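Local coordinates for protein post-proline cleaving enzyme (Rickettsia typhi, PDB 4HVT) that probably acts as a serine-type oligopeptidase that cleaves peptides on the carboxyl side of proline, at residues N478-E483 against V510-N515; V448-E453 against Y464-K469; Q284-P289 against T328-T333. All coordinates share one frame; numbering follows the deposited sequence. Where two conformers were deposited one is given.

Interaction 1: residues N478-E483 against V510-N515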
loop_
_atom_site.group_PDB
_atom_site.type_symbol
_atom_site.label_atom_id
_atom_site.label_comp_id
_atom_site.label_asym_id
_atom_site.label_seq_id
_atom_site.Cartn_x
_atom_site.Cartn_y
_atom_site.Cartn_z
ATOM N N ASN A 478 6.102 21.329 22.019
ATOM C CA ASN A 478 4.966 20.626 21.480
ATOM C C ASN A 478 5.285 19.159 21.168
ATOM O O ASN A 478 6.208 18.868 20.411
ATOM C CB ASN A 478 4.429 21.301 20.220
ATOM C CG ASN A 478 4.047 22.734 20.490
ATOM O OD1 ASN A 478 3.122 22.967 21.267
ATOM N ND2 ASN A 478 4.837 23.685 19.974
ATOM N N PRO A 479 4.522 18.242 21.769
ATOM C CA PRO A 479 4.662 16.846 21.387
ATOM C C PRO A 479 4.409 16.711 19.882
ATOM O O PRO A 479 3.370 17.133 19.382
ATOM C CB PRO A 479 3.576 16.136 22.223
ATOM C CG PRO A 479 3.316 17.064 23.341
ATOM C CD PRO A 479 3.413 18.428 22.721
ATOM N N THR A 480 5.354 16.084 19.161
ATOM C CA THR A 480 5.377 16.123 17.713
ATOM C C THR A 480 5.626 14.717 17.231
ATOM O O THR A 480 6.482 14.022 17.791
ATOM C CB THR A 480 6.478 17.080 17.211
ATOM O OG1 THR A 480 6.179 18.402 17.668
ATOM C CG2 THR A 480 6.642 17.065 15.688
ATOM N N LEU A 481 4.845 14.300 16.245
ATOM C CA LEU A 481 5.012 13.005 15.616
ATOM C C LEU A 481 5.361 13.213 14.133
ATOM O O LEU A 481 4.570 13.781 13.332
ATOM C CB LEU A 481 3.758 12.175 15.839
ATOM C CG LEU A 481 3.653 10.660 15.735
ATOM C CD1 LEU A 481 4.921 9.947 16.238
ATOM C CD2 LEU A 481 2.391 10.402 16.595
ATOM N N LEU A 482 6.562 12.769 13.783
ATOM C CA LEU A 482 7.113 12.927 12.451
ATOM C C LEU A 482 7.143 11.542 11.795
ATOM O O LEU A 482 7.688 10.593 12.377
ATOM C CB LEU A 482 8.530 13.484 12.553
ATOM C CG LEU A 482 9.458 13.469 11.333
ATOM C CD1 LEU A 482 8.907 14.229 10.112
ATOM C CD2 LEU A 482 10.818 13.999 11.756
ATOM N N GLU A 483 6.582 11.459 10.600
ATOM C CA GLU A 483 6.521 10.205 9.825
ATOM C C GLU A 483 7.135 10.396 8.449
ATOM O O GLU A 483 7.153 11.517 7.899
ATOM C CB GLU A 483 5.059 9.795 9.692
ATOM C CG GLU A 483 4.397 9.533 11.045
ATOM C CD GLU A 483 3.035 8.865 10.909
ATOM O OE1 GLU A 483 2.942 7.805 10.256
ATOM O OE2 GLU A 483 2.070 9.396 11.466
ATOM N N VAL A 510 1.538 17.920 17.402
ATOM C CA VAL A 510 1.847 18.412 16.074
ATOM C C VAL A 510 2.099 17.178 15.253
ATOM O O VAL A 510 2.730 16.245 15.746
ATOM C CB VAL A 510 3.132 19.281 16.153
ATOM C CG1 VAL A 510 3.579 19.699 14.781
ATOM C CG2 VAL A 510 2.866 20.542 16.981
ATOM N N SER A 511 1.643 17.213 13.988
ATOM C CA SER A 511 1.869 16.121 13.040
ATOM C C SER A 511 2.778 16.580 11.895
ATOM O O SER A 511 2.582 17.656 11.339
ATOM C CB SER A 511 0.539 15.644 12.449
ATOM O OG SER A 511 -0.203 14.882 13.396
ATOM N N VAL A 512 3.747 15.729 11.503
ATOM C CA VAL A 512 4.611 16.088 10.412
ATOM C C VAL A 512 4.838 14.909 9.502
ATOM O O VAL A 512 5.036 13.804 9.977
ATOM C CB VAL A 512 5.983 16.618 10.878
ATOM C CG1 VAL A 512 6.820 17.145 9.729
ATOM C CG2 VAL A 512 5.787 17.726 11.891
ATOM N N LEU A 513 4.770 15.185 8.202
ATOM C CA LEU A 513 5.059 14.183 7.171
ATOM C C LEU A 513 6.155 14.722 6.281
ATOM O O LEU A 513 5.976 15.771 5.665
ATOM C CB LEU A 513 3.808 13.957 6.289
ATOM C CG LEU A 513 3.908 12.951 5.135
ATOM C CD1 LEU A 513 3.987 11.577 5.705
ATOM C CD2 LEU A 513 2.651 13.114 4.282
ATOM N N ALA A 514 7.236 13.968 6.156
ATOM C CA ALA A 514 8.406 14.356 5.362
ATOM C C ALA A 514 8.552 13.558 4.051
ATOM O O ALA A 514 8.633 12.351 4.053
ATOM C CB ALA A 514 9.668 14.239 6.192
ATOM N N ASN A 515 8.593 14.269 2.937
ATOM C CA ASN A 515 8.662 13.662 1.624
ATOM C C ASN A 515 10.101 13.442 1.192
ATOM O O ASN A 515 10.648 13.996 0.213
ATOM C CB ASN A 515 7.866 14.547 0.648
ATOM C CG ASN A 515 6.418 14.659 1.071
ATOM O OD1 ASN A 515 6.008 15.682 1.589
ATOM N ND2 ASN A 515 5.638 13.599 0.848
#
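The flat groups here are peptide units, those of Pro479, Leu481 and Glu483 set beside those of Val510 to Ala514 in two parallel strands. Val510 N bonds Pro479 O (2.8 Å) and Val512 N bonds Leu481 O. Leu481 N bonds Val510 O, Glu483 N bonds Val512 O and Ala514 N bonds Glu483 O, five bonds in all; Thr480 CA and Leu482 CA add CA-H...O contacts to Val510 O and Val512 O.

One face of this pair of strands carries Thr480, Leu482, Val510 and Val512. Leu482 has CG anti to its backbone N (chi1 167°), a turn that swings CD1 over the neighbouring strand to Val512 CG1 at 3.6 Å and Ala514 CB at 4.0 Å. Thr480 lies alongside Val510, OG1 3.5 Å from Val510 CB, while its methyl CG2 is 3.9 Å from Val512 CG2. Thr480 OG1 bonds back to Asn478 O at 2.8 Å, from 50° above the carbonyl plane. Helix 536-551 packs on Leu482, Val512 and Ala514.

The other face bears Leu481, Ser511, Glu483 and Leu513, with Trp504 against Leu481 and Ser511. Strand 480-483, helix 498-505 and strand 510-514 form a beta-alpha-beta crossover in the alpha/beta-hydrolase domain. The chemistry implies division of labour: backbone bonds set the register, hydrocarbon seals the helix 536-551 side, and Glu483 turns its charge to Lys563 in a salt bridge near the probable nucleophile elbow.

Interaction 2: residues V448-E453 against Y464-K469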
loop_
_atom_site.group_PDB
_atom_site.type_symbol
_atom_site.label_atom_id
_atom_site.label_comp_id
_atom_site.label_asym_id
_atom_site.label_seq_id
_atom_site.Cartn_x
_atom_site.Cartn_y
_atom_site.Cartn_z
ATOM N N VAL A 448 -4.145 24.283 11.333
ATOM C CA VAL A 448 -3.331 24.839 10.273
ATOM C C VAL A 448 -2.618 23.688 9.589
ATOM O O VAL A 448 -2.105 22.793 10.261
ATOM C CB VAL A 448 -2.267 25.811 10.820
ATOM C CG1 VAL A 448 -1.430 26.361 9.662
ATOM C CG2 VAL A 448 -2.925 26.948 11.572
ATOM N N LEU A 449 -2.582 23.766 8.272
ATOM C CA LEU A 449 -1.839 22.875 7.402
ATOM C C LEU A 449 -0.841 23.746 6.648
ATOM O O LEU A 449 -1.248 24.633 5.839
ATOM C CB LEU A 449 -2.790 22.169 6.430
ATOM C CG LEU A 449 -2.109 21.421 5.270
ATOM C CD1 LEU A 449 -1.118 20.379 5.812
ATOM C CD2 LEU A 449 -3.118 20.785 4.345
ATOM N N GLU A 450 0.462 23.514 6.888
ATOM C CA GLU A 450 1.488 24.236 6.159
ATOM C C GLU A 450 2.342 23.279 5.335
ATOM O O GLU A 450 2.818 22.259 5.848
ATOM C CB GLU A 450 2.409 24.987 7.097
ATOM C CG GLU A 450 1.924 26.285 7.654
ATOM C CD GLU A 450 3.045 26.927 8.447
ATOM O OE1 GLU A 450 2.930 26.984 9.683
ATOM O OE2 GLU A 450 4.083 27.276 7.823
ATOM N N GLN A 451 2.610 23.664 4.099
ATOM C CA GLN A 451 3.596 22.942 3.275
ATOM C C GLN A 451 4.885 23.704 3.296
ATOM O O GLN A 451 4.923 24.891 2.970
ATOM C CB GLN A 451 3.080 22.757 1.849
ATOM C CG GLN A 451 4.076 22.048 0.983
ATOM C CD GLN A 451 3.533 21.698 -0.377
ATOM O OE1 GLN A 451 2.327 21.893 -0.672
ATOM N NE2 GLN A 451 4.427 21.203 -1.235
ATOM N N LYS A 452 5.917 23.079 3.824
ATOM C CA LYS A 452 7.176 23.686 4.046
ATOM C C LYS A 452 8.294 22.886 3.359
ATOM O O LYS A 452 8.037 21.852 2.743
ATOM C CB LYS A 452 7.384 23.765 5.577
ATOM C CG LYS A 452 6.411 24.701 6.300
ATOM C CD LYS A 452 6.539 24.618 7.808
ATOM C CE LYS A 452 7.753 25.376 8.323
ATOM N NZ LYS A 452 7.410 26.784 8.643
ATOM N N GLU A 453 9.506 23.423 3.384
ATOM C CA GLU A 453 10.708 22.717 2.892
ATOM C C GLU A 453 11.891 22.820 3.810
ATOM O O GLU A 453 12.157 23.832 4.392
ATOM C CB GLU A 453 11.137 23.234 1.538
ATOM C CG GLU A 453 10.049 23.090 0.470
ATOM C CD GLU A 453 10.528 23.514 -0.907
ATOM O OE1 GLU A 453 11.398 24.431 -0.962
ATOM O OE2 GLU A 453 10.043 22.911 -1.917
ATOM N N TYR A 464 7.942 19.019 3.395
ATOM C CA TYR A 464 7.238 18.410 4.480
ATOM C C TYR A 464 5.935 19.164 4.784
ATOM O O TYR A 464 5.797 20.354 4.480
ATOM C CB TYR A 464 8.097 18.278 5.748
ATOM C CG TYR A 464 8.555 19.541 6.451
ATOM C CD1 TYR A 464 9.728 20.208 6.053
ATOM C CD2 TYR A 464 7.881 20.023 7.535
ATOM C CE1 TYR A 464 10.209 21.340 6.722
ATOM C CE2 TYR A 464 8.351 21.138 8.210
ATOM C CZ TYR A 464 9.520 21.792 7.819
ATOM O OH TYR A 464 9.895 22.950 8.532
ATOM N N PHE A 465 5.003 18.419 5.349
ATOM C CA PHE A 465 3.676 18.860 5.737
ATOM C C PHE A 465 3.543 18.917 7.252
ATOM O O PHE A 465 3.802 17.926 7.981
ATOM C CB PHE A 465 2.623 17.990 5.096
ATOM C CG PHE A 465 2.588 18.145 3.617
ATOM C CD1 PHE A 465 1.810 19.115 3.021
ATOM C CD2 PHE A 465 3.387 17.358 2.817
ATOM C CE1 PHE A 465 1.805 19.279 1.624
ATOM C CE2 PHE A 465 3.440 17.521 1.466
ATOM C CZ PHE A 465 2.602 18.452 0.829
ATOM N N LEU A 466 3.177 20.104 7.722
ATOM C CA LEU A 466 3.099 20.388 9.119
ATOM C C LEU A 466 1.627 20.703 9.468
ATOM O O LEU A 466 1.019 21.577 8.826
ATOM C CB LEU A 466 3.952 21.615 9.393
ATOM C CG LEU A 466 3.846 22.212 10.779
ATOM C CD1 LEU A 466 4.354 21.314 11.902
ATOM C CD2 LEU A 466 4.596 23.552 10.796
ATOM N N VAL A 467 1.054 19.996 10.448
ATOM C CA VAL A 467 -0.333 20.204 10.889
ATOM C C VAL A 467 -0.333 20.432 12.407
ATOM O O VAL A 467 0.303 19.682 13.174
ATOM C CB VAL A 467 -1.230 18.991 10.587
ATOM C CG1 VAL A 467 -2.633 19.142 11.192
ATOM C CG2 VAL A 467 -1.356 18.833 9.092
ATOM N N TYR A 468 -1.021 21.479 12.848
ATOM C CA TYR A 468 -1.073 21.796 14.268
ATOM C C TYR A 468 -2.392 22.471 14.610
ATOM O O TYR A 468 -3.178 22.904 13.729
ATOM C CB TYR A 468 0.126 22.662 14.743
ATOM C CG TYR A 468 0.301 23.990 14.054
ATOM C CD1 TYR A 468 1.100 24.126 12.910
ATOM C CD2 TYR A 468 -0.297 25.129 14.570
ATOM C CE1 TYR A 468 1.272 25.380 12.310
ATOM C CE2 TYR A 468 -0.127 26.354 13.970
ATOM C CZ TYR A 468 0.675 26.473 12.855
ATOM O OH TYR A 468 0.765 27.727 12.266
ATOM N N LYS A 469 -2.651 22.520 15.900
ATOM C CA LYS A 469 -3.881 23.187 16.377
ATOM C C LYS A 469 -3.642 24.693 16.559
ATOM O O LYS A 469 -2.635 25.099 17.107
ATOM C CB LYS A 469 -4.318 22.519 17.677
ATOM C CG LYS A 469 -5.759 22.803 18.072
ATOM C CD LYS A 469 -6.087 22.126 19.400
ATOM C CE LYS A 469 -7.528 22.352 19.848
ATOM N NZ LYS A 469 -7.982 21.307 20.822
HETATM O O HOH W 1 11.451 24.667 7.133
#
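Tyr464, Val448 and Lys452 lose most surface here, and two of them meet directly: Lys452 lies across the Tyr464 ring. Lys452 CB sits over one face of the Tyr464 ring, 3.8 Å from its centroid and a little off-centre, a CH-pi contact. The lysine chain then bends at chi3 and chi4, bringing CE to 3.2 Å from Tyr464 OH and CD to 3.7 Å from Leu466 CD2. Tyr464 places CG between its backbone N and carbonyl carbon (chi1 65°), which leans the ring over the partner strand. Tyr464 OH donates to a water oxygen at 2.7 Å, and that water donates to Glu453 O, so the phenol is tied to the opposite strand through both ring and hydroxyl. Helix 536-551 also packs on this ring.

At the other end Val448 repeats the theme. Its CB lies over one face of the Tyr468 ring, 3.9 Å from the centroid, with CG1 and CG2 beside the phenol end. In the plane of that ring, at its edge, comes Glu450 OE1, whose carboxylate is turned 76° to the ring; the bond to it from Tyr468 OH is weak at 3.5 Å. Glu450 OE2 also makes a loose salt bridge with Lys452 NZ.

On the reverse face Leu449 CD1 packs on Val467 CG2 at 3.6 Å, and Gln451 runs alongside Phe465, its amide bonded to Asn369 and Asn396. Both N-H and C=O of Val448, Glu450 and Lys452 pair with Tyr468, Leu466 and Tyr464. The result is a regular antiparallel beta hairpin: its strand 447-455 lies at one border of the mixed sheet of an alpha/beta-hydrolase fold, and strand 461-469 joins it to strand 510-514.

Interaction 3: residues Q284-P289 against T328-T333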
loop_
_atom_site.group_PDB
_atom_site.type_symbol
_atom_site.label_atom_id
_atom_site.label_comp_id
_atom_site.label_asym_id
_atom_site.label_seq_id
_atom_site.Cartn_x
_atom_site.Cartn_y
_atom_site.Cartn_z
ATOM N N GLN A 284 2.792 -13.527 -27.083
ATOM C CA GLN A 284 3.658 -12.648 -27.834
ATOM C C GLN A 284 4.290 -11.588 -26.933
ATOM O O GLN A 284 3.600 -10.957 -26.169
ATOM C CB GLN A 284 2.930 -12.006 -28.965
ATOM C CG GLN A 284 2.522 -13.004 -30.037
ATOM C CD GLN A 284 1.672 -12.317 -31.081
ATOM O OE1 GLN A 284 0.471 -12.001 -30.857
ATOM N NE2 GLN A 284 2.302 -11.992 -32.203
ATOM N N LYS A 285 5.606 -11.468 -27.053
ATOM C CA LYS A 285 6.393 -10.616 -26.175
ATOM C C LYS A 285 6.207 -9.153 -26.508
ATOM O O LYS A 285 6.250 -8.755 -27.672
ATOM C CB LYS A 285 7.895 -10.986 -26.271
ATOM C CG LYS A 285 8.753 -10.386 -25.164
ATOM C CD LYS A 285 10.227 -10.857 -25.360
ATOM C CE LYS A 285 10.966 -10.934 -24.046
ATOM N NZ LYS A 285 10.850 -9.640 -23.316
ATOM N N ILE A 286 5.914 -8.352 -25.475
ATOM C CA ILE A 286 5.755 -6.903 -25.617
ATOM C C ILE A 286 7.143 -6.240 -25.710
ATOM O O ILE A 286 8.058 -6.562 -24.930
ATOM C CB ILE A 286 4.944 -6.333 -24.424
ATOM C CG1 ILE A 286 3.495 -6.717 -24.585
ATOM C CG2 ILE A 286 5.115 -4.827 -24.308
ATOM C CD1 ILE A 286 2.692 -6.503 -23.352
ATOM N N ASN A 287 7.277 -5.375 -26.718
ATOM C CA ASN A 287 8.458 -4.585 -26.953
ATOM C C ASN A 287 8.209 -3.161 -26.415
ATOM O O ASN A 287 7.619 -2.297 -27.112
ATOM C CB ASN A 287 8.783 -4.564 -28.459
ATOM C CG ASN A 287 10.153 -3.946 -28.747
ATOM O OD1 ASN A 287 10.750 -3.344 -27.871
ATOM N ND2 ASN A 287 10.677 -4.160 -29.961
ATOM N N MET A 288 8.564 -2.999 -25.134
ATOM C CA MET A 288 8.563 -1.699 -24.462
ATOM C C MET A 288 9.778 -1.653 -23.548
ATOM O O MET A 288 10.409 -2.707 -23.263
ATOM C CB MET A 288 7.280 -1.482 -23.604
ATOM C CG MET A 288 5.968 -1.365 -24.401
ATOM S SD MET A 288 5.883 0.158 -25.376
ATOM C CE MET A 288 5.509 1.274 -24.009
ATOM N N PRO A 289 10.180 -0.454 -23.134
ATOM C CA PRO A 289 11.286 -0.402 -22.164
ATOM C C PRO A 289 11.037 -1.333 -20.973
ATOM O O PRO A 289 9.935 -1.409 -20.461
ATOM C CB PRO A 289 11.331 1.095 -21.767
ATOM C CG PRO A 289 10.773 1.820 -22.943
ATOM C CD PRO A 289 9.642 0.892 -23.413
ATOM N N THR A 328 -1.809 -2.954 -30.444
ATOM C CA THR A 328 -1.108 -3.737 -31.493
ATOM C C THR A 328 0.339 -3.256 -31.641
ATOM O O THR A 328 1.213 -4.058 -31.964
ATOM C CB THR A 328 -1.783 -3.702 -32.857
ATOM O OG1 THR A 328 -1.873 -2.345 -33.320
ATOM C CG2 THR A 328 -3.145 -4.354 -32.733
ATOM N N ASP A 329 0.602 -1.989 -31.377
ATOM C CA ASP A 329 1.958 -1.460 -31.471
ATOM C C ASP A 329 2.838 -1.965 -30.332
ATOM O O ASP A 329 4.059 -1.878 -30.432
ATOM C CB ASP A 329 2.004 0.059 -31.512
ATOM C CG ASP A 329 1.773 0.640 -32.900
ATOM O OD1 ASP A 329 1.815 -0.092 -33.911
ATOM O OD2 ASP A 329 1.578 1.849 -32.942
ATOM N N LEU A 330 2.264 -2.552 -29.291
ATOM C CA LEU A 330 3.092 -3.179 -28.250
ATOM C C LEU A 330 3.972 -4.292 -28.759
ATOM O O LEU A 330 5.023 -4.528 -28.196
ATOM C CB LEU A 330 2.241 -3.767 -27.153
ATOM C CG LEU A 330 1.508 -2.783 -26.258
ATOM C CD1 LEU A 330 0.509 -3.483 -25.346
ATOM C CD2 LEU A 330 2.469 -1.962 -25.439
ATOM N N LEU A 331 3.524 -4.951 -29.807
ATOM C CA LEU A 331 4.233 -6.125 -30.380
ATOM C C LEU A 331 5.225 -5.777 -31.456
ATOM O O LEU A 331 5.894 -6.698 -32.007
ATOM C CB LEU A 331 3.157 -7.115 -30.865
ATOM C CG LEU A 331 2.176 -7.570 -29.774
ATOM C CD1 LEU A 331 1.201 -8.626 -30.309
ATOM C CD2 LEU A 331 2.938 -8.074 -28.561
ATOM N N LYS A 332 5.344 -4.503 -31.802
ATOM C CA LYS A 332 6.076 -4.067 -32.980
ATOM C C LYS A 332 7.412 -3.475 -32.593
ATOM O O LYS A 332 7.617 -2.987 -31.454
ATOM C CB LYS A 332 5.272 -3.017 -33.781
ATOM C CG LYS A 332 3.932 -3.522 -34.255
ATOM C CD LYS A 332 3.371 -2.686 -35.394
ATOM C CE LYS A 332 1.998 -3.210 -35.818
ATOM N NZ LYS A 332 1.679 -2.837 -37.219
ATOM N N THR A 333 8.346 -3.510 -33.560
ATOM C CA THR A 333 9.613 -2.805 -33.364
ATOM C C THR A 333 9.349 -1.310 -33.311
ATOM O O THR A 333 8.298 -0.836 -33.777
ATOM C CB THR A 333 10.598 -3.045 -34.515
ATOM O OG1 THR A 333 9.984 -2.660 -35.764
ATOM C CG2 THR A 333 10.991 -4.518 -34.554
#
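Leu330 O accepts the N-H of Asn287 at 2.8 Å. Ile286 CA adds a longer CA-H...O contact to the same oxygen, so the turn at 328-331 is pinned to the chain just beyond strand 282-285. On one side of this bond Ile286, Met288 and Leu330 form an apolar patch. Leu330 lies side by side with Ile286, and its CD2 comes within 3.7 Å of Met288 CG and 4.0 Å of Met288 SD, which the bend at chi2 (-69°) folds back toward the leucine.

Leu331 starts away from the other segment, but CG anti to its carbonyl carbon (chi1 -58°) brings both methyls back: CD2 lies 3.5 Å from Lys285 O and CD1 3.5 Å from Gln284 OE1, the Gln284 and Leu331 side chains crossing at about a right angle. Asn287 CB rests 3.6 Å from Lys332 O.

Lys337 NZ draws the pieces together, bonding Asn287 O, Asp329 O and Lys332 O. Within the beta-propeller, the turn sits between strands 322-326 and 341-344 and meets the link from strand 282-285 to the next sheet; Ile273 of strand 269-275 touches Ile286 and Leu331, and Trp304 of strand 301-305 backs Leu330 and Met288.

In the fold
Interactions 1 and 2 belong to one sheet and share a seam: strand 510-514 of the first neighbours strand 461-469 of the second, with Leu513 O facing Phe465 N and Ser511 N facing Val467 O in probable hydrogen bonds. Interaction 1 is the more buried, a parallel pair whose own cross-strand packing is mainly aliphatic; interaction 2, at the sheet's border, is antiparallel and trades on aromatic rings, charged chains and a water. Interaction 3 lies in the propeller, its centre about 46 Å from that of interaction 1 and on the other side of the chain's centre. Partly exposed, it joins the end of strand 282-285 and the linker after it to a turn of the next sheet through one backbone bond and leucine packing.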